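Local atomic coordinates of GCN5-related N-acetyltransferase (Sphaerobacter thermophilus, PDB entry 3TT2), a protein that probably acts as an acyltransferase of the GNAT superfamily, moving acyl groups from a coenzyme A thioester to an acceptor. Residues Thr177-Pro180 against Gly181-Arg185; Val252-Arg256 against Pro257-Arg261. One frame throughout, in Å; residues are numbered along the deposited sequence.

Contact 1 of 2, residues Thr177-Pro180 against Gly181-Arg185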
loop_
_atom_site.group_PDB
_atom_site.type_symbol
_atom_site.label_atom_id
_atom_site.label_comp_id
_atom_site.label_asym_id
_atom_site.label_seq_id
_atom_site.Cartn_x
_atom_site.Cartn_y
_atom_site.Cartn_z
ATOM N N THR A 177 13.943 -20.657 -4.747
ATOM C CA THR A 177 14.382 -19.344 -4.344
ATOM C C THR A 177 14.841 -18.627 -5.603
ATOM O O THR A 177 15.544 -19.213 -6.436
ATOM C CB THR A 177 15.543 -19.472 -3.342
ATOM O OG1 THR A 177 15.078 -20.150 -2.166
ATOM C CG2 THR A 177 16.095 -18.109 -2.985
ATOM N N PHE A 178 14.429 -17.373 -5.743
ATOM C CA PHE A 178 14.815 -16.554 -6.875
ATOM C C PHE A 178 16.334 -16.504 -7.021
ATOM O O PHE A 178 17.044 -16.193 -6.067
ATOM C CB PHE A 178 14.297 -15.147 -6.652
ATOM C CG PHE A 178 14.713 -14.167 -7.708
ATOM C CD1 PHE A 178 14.019 -14.080 -8.909
ATOM C CD2 PHE A 178 15.777 -13.308 -7.495
ATOM C CE1 PHE A 178 14.387 -13.156 -9.888
ATOM C CE2 PHE A 178 16.153 -12.387 -8.466
ATOM C CZ PHE A 178 15.456 -12.309 -9.662
ATOM N N VAL A 179 16.831 -16.792 -8.216
ATOM C CA VAL A 179 18.267 -16.753 -8.461
ATOM C C VAL A 179 18.654 -15.592 -9.372
ATOM O O VAL A 179 18.461 -15.661 -10.574
ATOM C CB VAL A 179 18.706 -18.050 -9.165
ATOM C CG1 VAL A 179 20.177 -17.981 -9.584
ATOM C CG2 VAL A 179 18.422 -19.246 -8.277
ATOM N N PRO A 180 19.258 -14.546 -8.811
ATOM C CA PRO A 180 19.632 -13.369 -9.612
ATOM C C PRO A 180 20.530 -13.748 -10.775
ATOM O O PRO A 180 21.334 -14.670 -10.640
ATOM C CB PRO A 180 20.416 -12.513 -8.627
ATOM C CG PRO A 180 19.901 -12.936 -7.247
ATOM C CD PRO A 180 19.574 -14.398 -7.379
ATOM N N GLY A 181 20.379 -13.064 -11.905
ATOM C CA GLY A 181 21.208 -13.326 -13.068
ATOM C C GLY A 181 20.646 -14.445 -13.903
ATOM O O GLY A 181 21.147 -14.758 -14.979
ATOM N N LEU A 182 19.579 -15.050 -13.402
ATOM C CA LEU A 182 18.914 -16.146 -14.078
ATOM C C LEU A 182 17.434 -15.853 -14.164
ATOM O O LEU A 182 16.861 -15.706 -15.248
ATOM C CB LEU A 182 19.097 -17.433 -13.285
ATOM C CG LEU A 182 20.231 -18.354 -13.697
ATOM C CD1 LEU A 182 20.215 -19.566 -12.816
ATOM C CD2 LEU A 182 20.059 -18.756 -15.140
ATOM N N ASP A 183 16.812 -15.779 -12.996
ATOM C CA ASP A 183 15.365 -15.803 -12.912
ATOM C C ASP A 183 14.647 -14.476 -13.147
ATOM O O ASP A 183 13.422 -14.424 -13.082
ATOM C CB ASP A 183 14.945 -16.450 -11.588
ATOM C CG ASP A 183 15.381 -17.914 -11.492
ATOM O OD1 ASP A 183 15.771 -18.497 -12.530
ATOM O OD2 ASP A 183 15.322 -18.494 -10.389
ATOM N N GLU A 184 15.399 -13.413 -13.422
ATOM C CA GLU A 184 14.809 -12.079 -13.605
ATOM C C GLU A 184 13.623 -12.016 -14.580
ATOM O O GLU A 184 12.504 -11.716 -14.177
ATOM C CB GLU A 184 15.873 -11.053 -14.003
ATOM C CG GLU A 184 16.555 -10.359 -12.846
ATOM C CD GLU A 184 17.742 -11.129 -12.300
ATOM O OE1 GLU A 184 18.160 -12.131 -12.911
ATOM O OE2 GLU A 184 18.271 -10.723 -11.247
ATOM N N ARG A 185 13.869 -12.290 -15.855
ATOM C CA ARG A 185 12.836 -12.101 -16.867
ATOM C C ARG A 185 11.665 -13.037 -16.633
ATOM O O ARG A 185 10.518 -12.636 -16.762
ATOM C CB ARG A 185 13.406 -12.309 -18.274
ATOM C CG ARG A 185 12.393 -12.174 -19.428
ATOM C CD ARG A 185 12.543 -10.840 -20.197
ATOM N NE ARG A 185 11.515 -10.656 -21.229
ATOM C CZ ARG A 185 10.355 -10.024 -21.045
ATOM N NH1 ARG A 185 10.062 -9.502 -19.865
ATOM N NH2 ARG A 185 9.483 -9.908 -22.043
#

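Contact 2 of 2, residues Val252-Arg256 against Pro257-Arg261. With SO4 (sulfate ion), chain B.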
loop_
_atom_site.group_PDB
_atom_site.type_symbol
_atom_site.label_atom_id
_atom_site.label_comp_id
_atom_site.label_asym_id
_atom_site.label_seq_id
_atom_site.Cartn_x
_atom_site.Cartn_y
_atom_site.Cartn_z
ATOM N N VAL A 252 1.584 -12.224 -3.522
ATOM C CA VAL A 252 1.543 -13.664 -3.668
ATOM C C VAL A 252 0.520 -13.974 -4.761
ATOM O O VAL A 252 -0.531 -13.352 -4.817
ATOM C CB VAL A 252 1.173 -14.352 -2.360
ATOM C CG1 VAL A 252 -0.148 -13.788 -1.808
ATOM C CG2 VAL A 252 1.110 -15.855 -2.567
ATOM N N GLY A 253 0.840 -14.879 -5.677
ATOM C CA GLY A 253 -0.102 -15.171 -6.745
ATOM C C GLY A 253 0.206 -16.350 -7.642
ATOM O O GLY A 253 1.353 -16.731 -7.824
ATOM N N VAL A 254 -0.835 -16.905 -8.250
ATOM C CA VAL A 254 -0.674 -18.088 -9.068
ATOM C C VAL A 254 -1.186 -17.790 -10.456
ATOM O O VAL A 254 -2.205 -17.137 -10.601
ATOM C CB VAL A 254 -1.398 -19.297 -8.435
ATOM C CG1 VAL A 254 -1.152 -20.547 -9.237
ATOM C CG2 VAL A 254 -0.903 -19.511 -7.022
ATOM N N ARG A 255 -0.460 -18.233 -11.482
ATOM C CA ARG A 255 -0.918 -18.108 -12.868
ATOM C C ARG A 255 -2.155 -18.968 -13.070
ATOM O O ARG A 255 -2.287 -20.010 -12.440
ATOM C CB ARG A 255 0.213 -18.474 -13.822
ATOM C CG ARG A 255 1.189 -17.322 -13.982
ATOM C CD ARG A 255 2.562 -17.731 -14.389
ATOM N NE ARG A 255 2.552 -18.352 -15.700
ATOM C CZ ARG A 255 3.561 -18.282 -16.560
ATOM N NH1 ARG A 255 4.650 -17.592 -16.236
ATOM N NH2 ARG A 255 3.476 -18.897 -17.739
ATOM N N ARG A 256 -3.071 -18.526 -13.930
ATOM C CA ARG A 256 -4.408 -19.142 -14.007
ATOM C C ARG A 256 -4.472 -20.670 -14.143
ATOM O O ARG A 256 -5.257 -21.311 -13.447
ATOM C CB ARG A 256 -5.303 -18.448 -15.043
ATOM C CG ARG A 256 -6.693 -19.090 -15.205
ATOM C CD ARG A 256 -7.640 -18.229 -16.048
ATOM N NE ARG A 256 -7.859 -16.921 -15.431
ATOM C CZ ARG A 256 -7.550 -15.756 -15.995
ATOM N NH1 ARG A 256 -7.022 -15.725 -17.211
ATOM N NH2 ARG A 256 -7.781 -14.619 -15.350
ATOM N N PRO A 257 -3.645 -21.261 -15.020
ATOM C CA PRO A 257 -3.719 -22.713 -15.200
ATOM C C PRO A 257 -3.378 -23.493 -13.939
ATOM O O PRO A 257 -3.736 -24.668 -13.829
ATOM C CB PRO A 257 -2.621 -22.986 -16.216
ATOM C CG PRO A 257 -2.435 -21.718 -16.927
ATOM C CD PRO A 257 -2.636 -20.667 -15.908
ATOM N N TRP A 258 -2.635 -22.882 -13.021
ATOM C CA TRP A 258 -2.284 -23.581 -11.788
ATOM C C TRP A 258 -3.102 -23.316 -10.531
ATOM O O TRP A 258 -2.724 -23.754 -9.449
ATOM C CB TRP A 258 -0.785 -23.574 -11.540
ATOM C CG TRP A 258 -0.065 -24.219 -12.674
ATOM C CD1 TRP A 258 0.222 -25.550 -12.827
ATOM C CD2 TRP A 258 0.404 -23.569 -13.852
ATOM N NE1 TRP A 258 0.875 -25.757 -14.021
ATOM C CE2 TRP A 258 0.997 -24.553 -14.666
ATOM C CE3 TRP A 258 0.405 -22.240 -14.288
ATOM C CZ2 TRP A 258 1.572 -24.254 -15.889
ATOM C CZ3 TRP A 258 0.985 -21.941 -15.501
ATOM C CH2 TRP A 258 1.562 -22.941 -16.287
ATOM N N ARG A 259 -4.170 -22.546 -10.648
ATOM C CA ARG A 259 -4.985 -22.229 -9.481
ATOM C C ARG A 259 -5.765 -23.431 -8.945
ATOM O O ARG A 259 -5.976 -24.413 -9.657
ATOM C CB ARG A 259 -5.931 -21.061 -9.775
ATOM C CG ARG A 259 -5.281 -19.690 -9.668
ATOM C CD ARG A 259 -6.017 -18.691 -10.538
ATOM N NE ARG A 259 -5.299 -17.425 -10.644
ATOM C CZ ARG A 259 -5.675 -16.402 -11.408
ATOM N NH1 ARG A 259 -6.770 -16.481 -12.162
ATOM N NH2 ARG A 259 -4.949 -15.291 -11.420
ATOM N N GLY A 260 -6.170 -23.346 -7.678
ATOM C CA GLY A 260 -6.953 -24.394 -7.040
ATOM C C GLY A 260 -6.152 -25.616 -6.614
ATOM O O GLY A 260 -6.714 -26.684 -6.379
ATOM N N ARG A 261 -4.832 -25.497 -6.628
ATOM C CA ARG A 261 -3.951 -26.524 -6.088
ATOM C C ARG A 261 -3.375 -26.240 -4.705
ATOM O O ARG A 261 -2.541 -26.997 -4.218
ATOM C CB ARG A 261 -2.839 -26.849 -7.066
ATOM C CG ARG A 261 -3.358 -27.190 -8.409
ATOM C CD ARG A 261 -2.218 -27.535 -9.342
ATOM N NE ARG A 261 -2.706 -27.671 -10.707
ATOM C CZ ARG A 261 -2.048 -28.278 -11.681
ATOM N NH1 ARG A 261 -2.585 -28.348 -12.895
ATOM N NH2 ARG A 261 -0.863 -28.820 -11.446
HETATM S S SO4 B . -4.680 -20.553 -5.375
HETATM O O1 SO4 B . -3.488 -21.384 -5.304
HETATM O O2 SO4 B . -5.395 -20.553 -4.126
HETATM O O3 SO4 B . -4.333 -19.183 -5.750
HETATM O O4 SO4 B . -5.606 -21.122 -6.347
#

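Contact 1 of 2, residues Thr177-Pro180 against Gly181-Arg185
Asp183 and Val179 bind each other twice. Asp183 N gives a nearly straight bond to Val179 O (2.9 Å, 176°). Val179 N returns one to Asp183 OD2 at 3.1 Å, arriving from above the carboxylate plane. With chi1 at -63°, the Asp183 carboxylate lies beside its own backbone N, which brings OD2 back to Val179. OD2 also forms a salt bridge with Arg176, so this buried charge has a second partner. Val179 O takes Leu182 N as well, at 3.1 Å and from the opposite face of its carbonyl plane. That bond closes a type II beta turn with Pro180 and Gly181 at its corners, which carries the chain from strand 173-177 into helix 184-194. Gly181 has the positive phi of that turn's third position. The Phe178 ring and the Asp183 side chain run antiparallel, alongside each other, CD1 lying 3.7 Å from Asp183 CB, while Trp223 meets Phe178 edge-to-face. Glu184 runs across the Phe178 side chain, its CG in the ring plane at the edge near CZ. A bend at chi2 (86°) folds the Glu184 carboxylate back over the turn. There OE1 accepts Gly181 N at 2.6 Å through its syn lone pair, and OE2 lies 3.4 Å from Pro180 CA. With an alanine at Glu184, Gly181 N would probably be left without its carboxylate mate and the CZ edge of Phe178 without this neighbour.

Contact 2 of 2, residues Val252-Arg256 against Pro257-Arg261
Sulfate O4 accepts a nearly straight bond from Gly260 N (2.7 Å, 175°), beside Val254 and Arg259, which touch each other across the turn. Val254 CG2 lies 3.6 Å from sulfate O1, and Arg259 CB and CG run past O4. The second methyl of Val254, CG1, stands anti to its backbone N (chi1 -176°) and packs on Trp258 CB. Arg259 does not turn its guanidinium to the ion. Its NE makes a weak bond to Val254 O at 3.1 Å, and Arg256 CA lies over one guanidinium face. Two backbone bonds wind the chain here: Trp258 N to Arg255 O at 3.0 Å, and Arg259 N to Arg256 O at 3.2 Å. The segment joins strand 246-254 to helix 263-278 and fits the Arg-x-x-Gly-x-Ala form of the GNAT signature, starting at Arg259. In relatives this loop holds the pyrophosphate of acetyl-CoA, so the sulfate, probably from the crystallisation liquor, is consistent with a phosphate site. Arg255 runs alongside Trp258, with Arg255 CB at the indole edge, 3.8 Å from CE3. Pro257 CB covers one indole face near its rim. Trp258 CD1 sits over the centre of the Arg261 guanidinium.

Contact 1 and contact 2 come in series along the chain, their centres 20 Å apart. Their nearest atoms stay about 8 Å from each other, so they do not touch. Helix 184-194 links them: it starts in contact 1, and farther along Ala190 and Ala194 meet Arg255 of contact 2, with Glu193 a weak, long ion partner. Strand 223-228 also serves both, through Leu224 and Leu225 at contact 1 and Glu228, a weak hydrogen-bond partner of Trp258 NE1. Contact 2 holds the sulfate and the probable cofactor loop. Contact 1 has a glycerol about 4 Å from the side chain of Val179, probably from the crystallisation liquor.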